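Local atomic coordinates of uncharacterized protein (Bacteroides eggerthii, PDB entry 4FTD), a protein that is of unknown function but probably takes part in carbohydrate metabolism, pairing a six-bladed beta-propeller with an immunoglobulin-like domain. Residues G188-N193 and S205-G210; S213-Y218 and I233-I238; Y192-L197 and D247-N252; S131-N136 and V148-R153. All coordinates share one frame; numbering follows the deposited sequence.

Interaction 1 (G188-N193 and S205-G210)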
loop_
_atom_site.group_PDB
_atom_site.type_symbol
_atom_site.label_atom_id
_atom_site.label_comp_id
_atom_site.label_asym_id
_atom_site.label_seq_id
_atom_site.Cartn_x
_atom_site.Cartn_y
_atom_site.Cartn_z
ATOM N N GLY A 188 -3.566 -17.603 29.271
ATOM C CA GLY A 188 -2.328 -17.099 28.759
ATOM C C GLY A 188 -1.846 -15.994 29.671
ATOM O O GLY A 188 -2.566 -15.536 30.515
ATOM N N THR A 189 -0.576 -15.634 29.553
ATOM C CA THR A 189 -0.010 -14.481 30.264
ATOM C C THR A 189 -0.763 -13.187 29.942
ATOM O O THR A 189 -1.020 -12.366 30.837
ATOM C CB THR A 189 1.497 -14.374 29.945
ATOM O OG1 THR A 189 2.088 -15.628 30.278
ATOM C CG2 THR A 189 2.179 -13.217 30.722
ATOM N N TYR A 190 -1.131 -12.990 28.677
ATOM C CA TYR A 190 -2.132 -11.979 28.314
ATOM C C TYR A 190 -3.274 -12.715 27.681
ATOM O O TYR A 190 -3.087 -13.676 26.910
ATOM C CB TYR A 190 -1.669 -10.894 27.320
ATOM C CG TYR A 190 -0.385 -10.126 27.632
ATOM C CD1 TYR A 190 0.121 -10.012 28.903
ATOM C CD2 TYR A 190 0.272 -9.399 26.603
ATOM C CE1 TYR A 190 1.290 -9.286 29.163
ATOM C CE2 TYR A 190 1.438 -8.668 26.859
ATOM C CZ TYR A 190 1.945 -8.616 28.152
ATOM O OH TYR A 190 3.125 -7.925 28.446
ATOM N N ASP A 191 -4.479 -12.300 27.996
ATOM C CA ASP A 191 -5.664 -12.957 27.418
ATOM C C ASP A 191 -5.723 -12.792 25.885
ATOM O O ASP A 191 -6.299 -13.582 25.197
ATOM C CB ASP A 191 -6.908 -12.331 27.987
ATOM C CG ASP A 191 -7.130 -12.654 29.478
ATOM O OD1 ASP A 191 -6.624 -13.661 29.988
ATOM O OD2 ASP A 191 -7.850 -11.856 30.098
ATOM N N TYR A 192 -5.271 -11.640 25.411
ATOM C CA TYR A 192 -5.161 -11.319 23.995
ATOM C C TYR A 192 -4.038 -10.275 23.831
ATOM O O TYR A 192 -3.697 -9.536 24.756
ATOM C CB TYR A 192 -6.463 -10.884 23.365
ATOM C CG TYR A 192 -7.373 -10.183 24.342
ATOM C CD1 TYR A 192 -7.145 -8.859 24.679
ATOM C CD2 TYR A 192 -8.420 -10.856 24.942
ATOM C CE1 TYR A 192 -7.918 -8.229 25.633
ATOM C CE2 TYR A 192 -9.239 -10.213 25.898
ATOM C CZ TYR A 192 -8.960 -8.914 26.222
ATOM O OH TYR A 192 -9.677 -8.230 27.115
ATOM N N ASN A 193 -3.500 -10.248 22.628
ATOM C CA ASN A 193 -2.367 -9.420 22.284
ATOM C C ASN A 193 -2.362 -9.080 20.821
ATOM O O ASN A 193 -2.530 -7.923 20.479
ATOM C CB ASN A 193 -1.081 -10.092 22.710
ATOM C CG ASN A 193 0.127 -9.140 22.690
ATOM O OD1 ASN A 193 0.017 -8.022 23.182
ATOM N ND2 ASN A 193 1.283 -9.584 22.155
ATOM N N SER A 205 -5.342 -13.644 19.331
ATOM C CA SER A 205 -4.514 -14.645 19.940
ATOM C C SER A 205 -3.993 -14.157 21.295
ATOM O O SER A 205 -3.706 -12.959 21.449
ATOM C CB SER A 205 -3.368 -15.023 19.021
ATOM O OG SER A 205 -2.662 -13.877 18.491
ATOM N N SER A 206 -3.825 -15.092 22.229
ATOM C CA SER A 206 -3.277 -14.789 23.536
ATOM C C SER A 206 -1.750 -14.611 23.442
ATOM O O SER A 206 -1.157 -14.821 22.356
ATOM C CB SER A 206 -3.640 -15.906 24.539
ATOM O OG SER A 206 -2.924 -17.101 24.345
ATOM N N LEU A 207 -1.158 -14.219 24.553
ATOM C CA LEU A 207 0.278 -14.195 24.767
ATOM C C LEU A 207 0.560 -15.356 25.735
ATOM O O LEU A 207 0.038 -15.370 26.856
ATOM C CB LEU A 207 0.821 -12.868 25.336
ATOM C CG LEU A 207 2.354 -12.991 25.588
ATOM C CD1 LEU A 207 3.006 -12.550 24.339
ATOM C CD2 LEU A 207 2.814 -12.122 26.732
ATOM N N SER A 208 1.334 -16.347 25.253
ATOM C CA SER A 208 1.754 -17.482 26.039
ATOM C C SER A 208 3.146 -17.184 26.595
ATOM O O SER A 208 4.116 -17.171 25.834
ATOM C CB SER A 208 1.839 -18.764 25.154
ATOM O OG SER A 208 2.423 -19.866 25.856
ATOM N N GLY A 209 3.262 -17.020 27.906
ATOM C CA GLY A 209 4.542 -16.707 28.553
ATOM C C GLY A 209 5.459 -17.876 28.913
ATOM O O GLY A 209 6.510 -17.659 29.469
ATOM N N GLY A 210 5.077 -19.112 28.610
ATOM C CA GLY A 210 5.948 -20.262 28.894
ATOM C C GLY A 210 5.285 -21.471 28.305
ATOM O O GLY A 210 4.189 -21.364 27.769
#

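Interaction 2 (S213-Y218 and I233-I238)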
loop_
_atom_site.group_PDB
_atom_site.type_symbol
_atom_site.label_atom_id
_atom_site.label_comp_id
_atom_site.label_asym_id
_atom_site.label_seq_id
_atom_site.Cartn_x
_atom_site.Cartn_y
_atom_site.Cartn_z
ATOM N N SER A 213 1.735 -22.025 29.557
ATOM C CA SER A 213 0.753 -20.939 29.390
ATOM C C SER A 213 -0.124 -21.182 28.124
ATOM O O SER A 213 0.430 -21.292 27.038
ATOM C CB SER A 213 1.525 -19.637 29.265
ATOM O OG SER A 213 0.650 -18.553 29.119
ATOM N N PRO A 214 -1.467 -21.216 28.261
ATOM C CA PRO A 214 -2.308 -21.447 27.082
ATOM C C PRO A 214 -2.048 -20.451 25.937
ATOM O O PRO A 214 -1.967 -19.239 26.155
ATOM C CB PRO A 214 -3.727 -21.296 27.614
ATOM C CG PRO A 214 -3.627 -21.619 29.085
ATOM C CD PRO A 214 -2.292 -21.054 29.483
ATOM N N PHE A 215 -1.843 -20.995 24.747
ATOM C CA PHE A 215 -1.693 -20.227 23.547
ATOM C C PHE A 215 -2.944 -20.406 22.703
ATOM O O PHE A 215 -3.059 -21.356 21.978
ATOM C CB PHE A 215 -0.394 -20.613 22.837
ATOM C CG PHE A 215 -0.018 -19.708 21.676
ATOM C CD1 PHE A 215 -0.142 -18.318 21.750
ATOM C CD2 PHE A 215 0.652 -20.250 20.565
ATOM C CE1 PHE A 215 0.235 -17.495 20.702
ATOM C CE2 PHE A 215 1.052 -19.421 19.517
ATOM C CZ PHE A 215 0.863 -18.052 19.591
ATOM N N LYS A 216 -3.875 -19.471 22.863
ATOM C CA LYS A 216 -5.223 -19.612 22.364
ATOM C C LYS A 216 -5.470 -18.675 21.226
ATOM O O LYS A 216 -4.856 -17.599 21.175
ATOM C CB LYS A 216 -6.205 -19.388 23.516
ATOM C CG LYS A 216 -6.010 -20.386 24.657
ATOM C CD LYS A 216 -6.940 -20.149 25.827
ATOM C CE LYS A 216 -8.329 -20.603 25.487
ATOM N NZ LYS A 216 -9.234 -20.250 26.591
ATOM N N ILE A 217 -6.294 -19.128 20.287
ATOM C CA ILE A 217 -6.749 -18.357 19.136
ATOM C C ILE A 217 -8.276 -18.397 19.164
ATOM O O ILE A 217 -8.896 -19.470 19.321
ATOM C CB ILE A 217 -6.246 -18.896 17.798
ATOM C CG1 ILE A 217 -4.701 -19.072 17.840
ATOM C CG2 ILE A 217 -6.663 -18.018 16.638
ATOM C CD1 ILE A 217 -4.112 -19.729 16.608
ATOM N N TYR A 218 -8.833 -17.209 19.047
ATOM C CA TYR A 218 -10.242 -16.975 19.073
ATOM C C TYR A 218 -10.735 -16.383 17.745
ATOM O O TYR A 218 -9.999 -15.642 17.067
ATOM C CB TYR A 218 -10.544 -15.978 20.168
ATOM C CG TYR A 218 -10.122 -16.427 21.563
ATOM C CD1 TYR A 218 -8.847 -16.161 22.038
ATOM C CD2 TYR A 218 -11.021 -17.114 22.400
ATOM C CE1 TYR A 218 -8.464 -16.509 23.337
ATOM C CE2 TYR A 218 -10.651 -17.488 23.692
ATOM C CZ TYR A 218 -9.369 -17.192 24.152
ATOM O OH TYR A 218 -9.014 -17.501 25.421
ATOM N N ILE A 233 -3.222 -24.204 22.068
ATOM C CA ILE A 233 -1.969 -24.850 21.717
ATOM C C ILE A 233 -1.129 -24.991 22.963
ATOM O O ILE A 233 -0.909 -24.022 23.724
ATOM C CB ILE A 233 -1.230 -24.045 20.625
ATOM C CG1 ILE A 233 -2.079 -23.990 19.342
ATOM C CG2 ILE A 233 0.175 -24.583 20.395
ATOM C CD1 ILE A 233 -1.644 -22.917 18.365
ATOM N N ASN A 234 -0.770 -26.242 23.229
ATOM C CA ASN A 234 0.135 -26.606 24.306
ATOM C C ASN A 234 1.532 -26.514 23.717
ATOM O O ASN A 234 1.970 -27.434 23.040
ATOM C CB ASN A 234 -0.129 -28.029 24.779
ATOM C CG ASN A 234 0.662 -28.384 26.012
ATOM O OD1 ASN A 234 1.753 -27.864 26.260
ATOM N ND2 ASN A 234 0.093 -29.261 26.819
ATOM N N VAL A 235 2.236 -25.427 24.014
ATOM C CA VAL A 235 3.549 -25.165 23.427
ATOM C C VAL A 235 4.559 -26.213 23.899
ATOM O O VAL A 235 5.466 -26.588 23.149
ATOM C CB VAL A 235 4.009 -23.708 23.705
ATOM C CG1 VAL A 235 5.458 -23.480 23.221
ATOM C CG2 VAL A 235 3.065 -22.745 22.979
ATOM N N GLY A 236 4.353 -26.709 25.128
ATOM C CA GLY A 236 5.185 -27.735 25.724
ATOM C C GLY A 236 5.169 -29.052 24.943
ATOM O O GLY A 236 6.068 -29.806 25.073
ATOM N N ASN A 237 4.122 -29.310 24.157
ATOM C CA ASN A 237 4.014 -30.516 23.329
ATOM C C ASN A 237 4.542 -30.287 21.905
ATOM O O ASN A 237 4.305 -31.113 21.056
ATOM C CB ASN A 237 2.537 -30.958 23.243
ATOM C CG ASN A 237 1.943 -31.393 24.587
ATOM O OD1 ASN A 237 2.660 -31.697 25.534
ATOM N ND2 ASN A 237 0.612 -31.454 24.651
ATOM N N ILE A 238 5.202 -29.151 21.621
ATOM C CA ILE A 238 5.765 -28.891 20.280
ATOM C C ILE A 238 7.294 -29.070 20.333
ATOM O O ILE A 238 7.984 -28.210 20.849
ATOM C CB ILE A 238 5.403 -27.499 19.729
ATOM C CG1 ILE A 238 3.869 -27.312 19.687
ATOM C CG2 ILE A 238 6.005 -27.310 18.332
ATOM C CD1 ILE A 238 3.429 -25.887 19.403
HETATM O O HOH W 1 1.192 -23.863 26.239
#

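Interaction 3 (Y192-L197 and D247-N252)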
loop_
_atom_site.group_PDB
_atom_site.type_symbol
_atom_site.label_atom_id
_atom_site.label_comp_id
_atom_site.label_asym_id
_atom_site.label_seq_id
_atom_site.Cartn_x
_atom_site.Cartn_y
_atom_site.Cartn_z
ATOM N N TYR A 192 -5.271 -11.640 25.411
ATOM C CA TYR A 192 -5.161 -11.319 23.995
ATOM C C TYR A 192 -4.038 -10.275 23.831
ATOM O O TYR A 192 -3.697 -9.536 24.756
ATOM C CB TYR A 192 -6.463 -10.884 23.365
ATOM C CG TYR A 192 -7.373 -10.183 24.342
ATOM C CD1 TYR A 192 -7.145 -8.859 24.679
ATOM C CD2 TYR A 192 -8.420 -10.856 24.942
ATOM C CE1 TYR A 192 -7.918 -8.229 25.633
ATOM C CE2 TYR A 192 -9.239 -10.213 25.898
ATOM C CZ TYR A 192 -8.960 -8.914 26.222
ATOM O OH TYR A 192 -9.677 -8.230 27.115
ATOM N N ASN A 193 -3.500 -10.248 22.628
ATOM C CA ASN A 193 -2.367 -9.420 22.284
ATOM C C ASN A 193 -2.362 -9.080 20.821
ATOM O O ASN A 193 -2.530 -7.923 20.479
ATOM C CB ASN A 193 -1.081 -10.092 22.710
ATOM C CG ASN A 193 0.127 -9.140 22.690
ATOM O OD1 ASN A 193 0.017 -8.022 23.182
ATOM N ND2 ASN A 193 1.283 -9.584 22.155
HETATM N N MSE A 194 -2.234 -10.067 19.922
HETATM C CA MSE A 194 -2.307 -9.781 18.458
HETATM C C MSE A 194 -3.700 -10.147 17.960
HETATM O O MSE A 194 -4.432 -10.829 18.624
HETATM C CB MSE A 194 -1.285 -10.623 17.695
HETATM C CG MSE A 194 0.124 -10.310 18.066
HETATM SE SE MSE A 194 0.619 -8.455 17.458
HETATM C CE MSE A 194 0.880 -7.478 19.162
ATOM N N GLY A 195 -4.041 -9.692 16.765
ATOM C CA GLY A 195 -5.271 -10.143 16.121
ATOM C C GLY A 195 -5.316 -9.595 14.706
ATOM O O GLY A 195 -4.395 -8.893 14.290
ATOM N N ALA A 196 -6.428 -9.802 14.037
ATOM C CA ALA A 196 -6.566 -9.391 12.654
ATOM C C ALA A 196 -8.051 -9.429 12.284
ATOM O O ALA A 196 -8.834 -10.245 12.795
ATOM C CB ALA A 196 -5.749 -10.335 11.746
ATOM N N LEU A 197 -8.383 -8.584 11.327
ATOM C CA LEU A 197 -9.623 -8.592 10.583
ATOM C C LEU A 197 -9.339 -9.241 9.215
ATOM O O LEU A 197 -8.478 -8.796 8.473
ATOM C CB LEU A 197 -10.101 -7.173 10.363
ATOM C CG LEU A 197 -10.859 -6.440 11.421
ATOM C CD1 LEU A 197 -11.035 -4.949 11.025
ATOM C CD2 LEU A 197 -12.209 -7.115 11.624
ATOM N N ASP A 247 3.859 -12.515 20.954
ATOM C CA ASP A 247 4.241 -11.114 20.887
ATOM C C ASP A 247 3.948 -10.482 19.524
ATOM O O ASP A 247 3.719 -9.315 19.461
ATOM C CB ASP A 247 5.748 -10.951 21.133
ATOM C CG ASP A 247 6.091 -11.064 22.612
ATOM O OD1 ASP A 247 5.606 -10.186 23.372
ATOM O OD2 ASP A 247 6.846 -11.971 22.997
ATOM N N ASN A 248 4.048 -11.299 18.475
ATOM C CA ASN A 248 3.845 -10.928 17.079
ATOM C C ASN A 248 2.955 -12.005 16.468
ATOM O O ASN A 248 2.806 -13.065 17.040
ATOM C CB ASN A 248 5.167 -10.778 16.298
ATOM C CG ASN A 248 6.000 -12.040 16.279
ATOM O OD1 ASN A 248 5.634 -13.020 15.597
ATOM N ND2 ASN A 248 7.144 -12.033 17.007
ATOM N N ALA A 249 2.285 -11.668 15.381
ATOM C CA ALA A 249 1.507 -12.620 14.626
ATOM C C ALA A 249 1.390 -12.158 13.194
ATOM O O ALA A 249 1.235 -10.960 12.931
ATOM C CB ALA A 249 0.149 -12.814 15.228
ATOM N N SER A 250 1.535 -13.097 12.270
ATOM C CA SER A 250 1.242 -12.805 10.835
ATOM C C SER A 250 0.167 -13.769 10.341
ATOM O O SER A 250 0.415 -14.944 10.117
ATOM C CB SER A 250 2.491 -12.860 10.000
ATOM O OG SER A 250 3.568 -12.186 10.601
ATOM N N TYR A 251 -1.072 -13.276 10.341
ATOM C CA TYR A 251 -2.210 -14.038 9.891
ATOM C C TYR A 251 -2.277 -13.958 8.363
ATOM O O TYR A 251 -2.439 -12.876 7.816
ATOM C CB TYR A 251 -3.476 -13.464 10.510
ATOM C CG TYR A 251 -3.609 -13.613 12.008
ATOM C CD1 TYR A 251 -2.992 -12.695 12.927
ATOM C CD2 TYR A 251 -4.449 -14.617 12.536
ATOM C CE1 TYR A 251 -3.180 -12.876 14.319
ATOM C CE2 TYR A 251 -4.632 -14.780 13.910
ATOM C CZ TYR A 251 -4.044 -13.923 14.798
ATOM O OH TYR A 251 -4.293 -14.149 16.162
ATOM N N ASN A 252 -2.124 -15.102 7.704
ATOM C CA ASN A 252 -2.194 -15.234 6.246
ATOM C C ASN A 252 -3.370 -16.178 5.912
ATOM O O ASN A 252 -3.214 -17.360 5.903
ATOM C CB ASN A 252 -0.884 -15.831 5.725
ATOM C CG ASN A 252 0.284 -14.896 5.909
ATOM O OD1 ASN A 252 0.480 -13.990 5.096
ATOM N ND2 ASN A 252 1.008 -15.056 6.999
HETATM O O HOH W 2 3.969 -8.104 22.333
#

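Interaction 4 (S131-N136 and V148-R153)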
loop_
_atom_site.group_PDB
_atom_site.type_symbol
_atom_site.label_atom_id
_atom_site.label_comp_id
_atom_site.label_asym_id
_atom_site.label_seq_id
_atom_site.Cartn_x
_atom_site.Cartn_y
_atom_site.Cartn_z
ATOM N N SER A 131 -6.618 6.906 21.818
ATOM C CA SER A 131 -6.260 6.906 23.262
ATOM C C SER A 131 -5.748 5.550 23.754
ATOM O O SER A 131 -4.777 5.489 24.497
ATOM C CB SER A 131 -7.450 7.382 24.143
ATOM O OG SER A 131 -8.528 6.479 23.933
ATOM N N ASP A 132 -6.358 4.463 23.300
ATOM C CA ASP A 132 -5.859 3.093 23.680
ATOM C C ASP A 132 -4.468 2.766 23.201
ATOM O O ASP A 132 -3.734 2.030 23.851
ATOM C CB ASP A 132 -6.833 2.017 23.273
ATOM C CG ASP A 132 -8.157 2.163 23.984
ATOM O OD1 ASP A 132 -8.203 2.549 25.169
ATOM O OD2 ASP A 132 -9.177 1.893 23.343
ATOM N N PHE A 133 -4.082 3.394 22.101
ATOM C CA PHE A 133 -2.723 3.316 21.597
ATOM C C PHE A 133 -1.689 4.215 22.255
ATOM O O PHE A 133 -0.570 4.252 21.790
ATOM C CB PHE A 133 -2.686 3.531 20.061
ATOM C CG PHE A 133 -3.027 2.314 19.301
ATOM C CD1 PHE A 133 -2.134 1.286 19.268
ATOM C CD2 PHE A 133 -4.222 2.206 18.613
ATOM C CE1 PHE A 133 -2.412 0.131 18.599
ATOM C CE2 PHE A 133 -4.526 1.056 17.933
ATOM C CZ PHE A 133 -3.610 0.011 17.924
ATOM N N ALA A 134 -2.046 4.927 23.303
ATOM C CA ALA A 134 -1.099 5.732 24.018
ATOM C C ALA A 134 -0.359 4.901 25.047
ATOM O O ALA A 134 0.554 5.405 25.621
ATOM C CB ALA A 134 -1.778 6.915 24.676
ATOM N N THR A 135 -0.720 3.641 25.286
ATOM C CA THR A 135 0.012 2.786 26.266
ATOM C C THR A 135 0.408 1.512 25.622
ATOM O O THR A 135 -0.079 1.188 24.567
ATOM C CB THR A 135 -0.798 2.467 27.544
ATOM O OG1 THR A 135 -1.693 1.369 27.334
ATOM C CG2 THR A 135 -1.582 3.698 28.024
ATOM N N ASN A 136 1.269 0.750 26.274
ATOM C CA ASN A 136 1.633 -0.545 25.724
ATOM C C ASN A 136 0.615 -1.641 26.051
ATOM O O ASN A 136 0.883 -2.811 25.875
ATOM C CB ASN A 136 3.052 -0.904 26.096
ATOM C CG ASN A 136 3.229 -1.184 27.547
ATOM O OD1 ASN A 136 2.277 -1.198 28.330
ATOM N ND2 ASN A 136 4.468 -1.444 27.923
ATOM N N VAL A 148 -11.837 -0.723 11.772
ATOM C CA VAL A 148 -10.526 -0.837 12.423
ATOM C C VAL A 148 -10.762 -1.676 13.709
ATOM O O VAL A 148 -11.663 -1.397 14.474
ATOM C CB VAL A 148 -9.940 0.517 12.777
ATOM C CG1 VAL A 148 -8.699 0.396 13.703
ATOM C CG2 VAL A 148 -9.622 1.261 11.479
ATOM N N LEU A 149 -9.978 -2.724 13.888
ATOM C CA LEU A 149 -9.946 -3.545 15.099
ATOM C C LEU A 149 -8.815 -3.011 15.974
ATOM O O LEU A 149 -7.705 -2.823 15.476
ATOM C CB LEU A 149 -9.684 -5.012 14.739
ATOM C CG LEU A 149 -9.236 -5.992 15.854
ATOM C CD1 LEU A 149 -10.388 -6.161 16.861
ATOM C CD2 LEU A 149 -8.738 -7.329 15.265
ATOM N N VAL A 150 -9.114 -2.732 17.252
ATOM C CA VAL A 150 -8.149 -2.276 18.227
ATOM C C VAL A 150 -8.078 -3.345 19.310
ATOM O O VAL A 150 -9.099 -3.661 19.917
ATOM C CB VAL A 150 -8.538 -0.938 18.843
ATOM C CG1 VAL A 150 -7.455 -0.555 19.839
ATOM C CG2 VAL A 150 -8.725 0.089 17.723
ATOM N N VAL A 151 -6.898 -3.984 19.480
ATOM C CA VAL A 151 -6.791 -5.131 20.397
ATOM C C VAL A 151 -6.311 -4.546 21.724
ATOM O O VAL A 151 -5.176 -4.704 22.134
ATOM C CB VAL A 151 -5.876 -6.263 19.877
ATOM C CG1 VAL A 151 -5.927 -7.457 20.842
ATOM C CG2 VAL A 151 -6.275 -6.637 18.461
ATOM N N SER A 152 -7.219 -3.846 22.385
ATOM C CA SER A 152 -6.891 -3.205 23.635
ATOM C C SER A 152 -7.115 -4.127 24.844
ATOM O O SER A 152 -8.110 -4.800 24.938
ATOM C CB SER A 152 -7.724 -1.926 23.823
ATOM O OG SER A 152 -9.095 -2.197 23.665
ATOM N N ARG A 153 -6.103 -4.206 25.698
ATOM C CA ARG A 153 -6.241 -4.860 26.982
ATOM C C ARG A 153 -6.667 -3.722 27.940
ATOM O O ARG A 153 -6.182 -2.606 27.835
ATOM C CB ARG A 153 -4.920 -5.453 27.446
ATOM C CG ARG A 153 -4.550 -6.751 26.725
ATOM C CD ARG A 153 -3.317 -7.339 27.386
ATOM N NE ARG A 153 -2.167 -6.559 26.946
ATOM C CZ ARG A 153 -1.118 -6.191 27.695
ATOM N NH1 ARG A 153 -1.034 -6.460 28.990
ATOM N NH2 ARG A 153 -0.151 -5.480 27.130
HETATM O O HOH W 3 1.798 -4.133 28.560
#

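Interaction 1 (G188-N193 and S205-G210)
A classic beta bulge, with Thr189 and Tyr190 both facing Leu207, marks the open end of the hairpin formed by strands 190-198 and 201-207. Tyr190 and Leu207 make an antiparallel hydrogen-bonded pair: Tyr190 N reaches Leu207 O at 3.2 Å, and Leu207 N returns to Tyr190 O at 3.1 Å, the latter nearly straight (169° at the hydrogen). Their side chains leave the sheet on the same face, side by side. Leu207 holds CG anti to its backbone nitrogen (chi1 177°), which carries CD2 over the middle of the Tyr190 ring, 3.6 Å from the centroid and 8° from the normal, a well-centred CH-pi contact. Arg153 covers the opposite face as a cation-pi partner, so the ring is sandwiched.

In the propeller blade this hairpin supplies the first two of four antiparallel strands. The chain bends at Asp191, and pairing resumes where Asn193 N donates to Ser205 O at 3.0 Å. Asn193 ND2 approaches Leu207 CD1 to 4.1 Å, its polar partner being Gly246 O. Tyr192 CA leans on the same serine carbonyl, with a CA-H...O contact of 3.4 Å to Ser205 O. Ser206 sets CB against Tyr190 O while its OG serves the next strand, bonding to Lys216 N and Pro214 O. At the bulge, Thr189 OG1 lies 3.0 Å from Gly209 N.

Interaction 2 (S213-Y218 and I233-I238)
Phe215 turns CG away from its backbone nitrogen (chi1 -171°), and Ile233 turns CG1 away from its carbonyl carbon (chi1 -62°); the two side chains thereby run alongside each other on one face of the sheet. They sit where the third and fourth strands of a four-stranded antiparallel propeller blade, 215-220 and 228-233, make their last pairing before the chain leaves the blade. Phe215 and Ile233 form a hydrogen-bonded antiparallel pair of unequal halves. Ile233 N donates to Phe215 O at 2.9 Å and 169°, whereas the return bond from Phe215 N to Ile233 O is weak.

The apolar contact is made by Ile233 CD1 and Val235 CG2 against Phe215. Ile233 CD1 reaches obliquely to the phenyl ring, 4.2 Å from Phe215 CD2, and also lies 4.4 Å from Ile217 CD1, the next residue of the strand on this face. Val235, at the start of a short 3-10 turn, places CG2 4.1 Å from Phe215 CB. This layer packs against the neighbouring blade: Phe215 makes an edge-to-face stack with Phe263, Ile217 meets Ile261, and Ile233 rests on Ile287.

Past the paired residues the two chains diverge, and a water replaces direct backbone bonding. Ser213 O, which also accepts from Ser208 OG, is 2.8 Å from this water 1, and Val235 N donates to the same water oxygen at 2.9 Å.

Interaction 3 (Y192-L197 and D247-N252)
Apolar packing between Met194 and Ala249, and between Ala196 and Tyr251, joins two strands that run roughly parallel, their short axes 26° apart and 7.7 Å at closest approach. Each is the first strand of its own four-stranded sheet, and the arrangement is consistent with inner strands of adjacent propeller blades. Met194, present as selenomethionine, sets CB 3.6 Å from Ala249 CB and also lies at the edge of the Tyr251 ring. Ala196 CB approaches the same ring obliquely, 3.8 Å from Tyr251 CD1, and Gly195 brings its bare CA to 3.9 Å from Tyr251 CE1.

Contacts of side chain with backbone follow from the bends in Met194. Folded at chi2 (-68°) and again at chi3, the chain curls along Asp247 and Asn248 instead of extending; CG lies over the peptide between Asn248 and Ala249, and the terminal CE comes within 3.4 Å of Asp247 O.

Polar links are indirect. Water 2 accepts from Asn193 ND2 at 3.1 Å and donates to both Asp247 O and Asp247 OD1, the second at 2.8 Å. The same ND2 is hydrogen-bonded to Gly246 O, just before Asp247. OD1 is further paired with Arg244 in a salt bridge, and Asp247 OD2 bonds to Asn266. The hydroxyl of Tyr251 is hydrogen-bonded to Ser205 OG, back in the sheet of strand 190-198.

Direct contact is thus mainly carbon and selenium packing, with Asn193 ND2 against Asp247 CA and no direct polar bond between the segments; Asn193 ND2, Asp247 OD1 and Tyr251 OH are satisfied instead by water 2, Gly246, Arg244 and Ser205.

Interaction 4 (S131-N136 and V148-R153)
Asp132 faces Ser152 and Val150 from a short 3-10 turn laid against the strand 147-152. Its CB sits 4.1 Å from Ser152 CB and, slightly farther off, beside Val150 CG1. With chi1 at -63°, CG stands opposite the carbonyl carbon and is carried along the serine, 4.1 Å from Ser152 CB. At the tip the two oxygens part company: OD1 accepts from Asn158 ND2, and OD2 is hydrogen-bonded to His160 ND1, while passing Ser152 OG at 4.1 Å. The carboxylate is thus gripped by the loop that follows the strand. Ser152 OG makes a weak bond to His160 O.

Next along the turn, Phe133 crosses Val150 obliquely, CE2 lying 3.8 Å from Val150 CG1; the ring is poorly ordered. At the far end Arg153 meets Asn136. Bent at chi3 (-76°), Arg153 brings NH2 to 3.1 Å from Asn136 O, a carbonyl that accepts a hydrogen bond from Arg139 NE. Water 3, in the plane of the guanidinium at its edge, accepts from Arg153 NH2 at 2.8 Å and bonds weakly to Asn136 OD1; Asn136 ND2 is hydrogen-bonded to Asn409 OD1.

Phe133 also touches Ser434 in strand 426-435, so the turn sits between the first and last blades. It follows strand 120-125, the earliest propeller strand, which pairs with 439-446 in the last sheet, consistent with the Velcro closure of beta-propellers.

In the fold
Interactions 1 and 2 belong to a single four-stranded blade, their centres about 9 Å apart; Ser206 N bonds to Lys216 O, joining its second and third strands. Interactions 1 and 3 share Tyr192 and Asn193 of strand 190-198, their centres about 11 Å apart, and interaction 3 joins that strand to the next blade. Interaction 4, in the preceding blade, adjoins both: Arg153 CD lies 3.4 Å from Tyr192 O, and Val151 CG1 lies 3.4 Å from Asn193 O. Three consecutive blades are thus linked through strand 190-198. Interaction 2, toward the outer strands, touches neither interaction 3 nor interaction 4, staying about 9 Å from the latter at the nearest atoms.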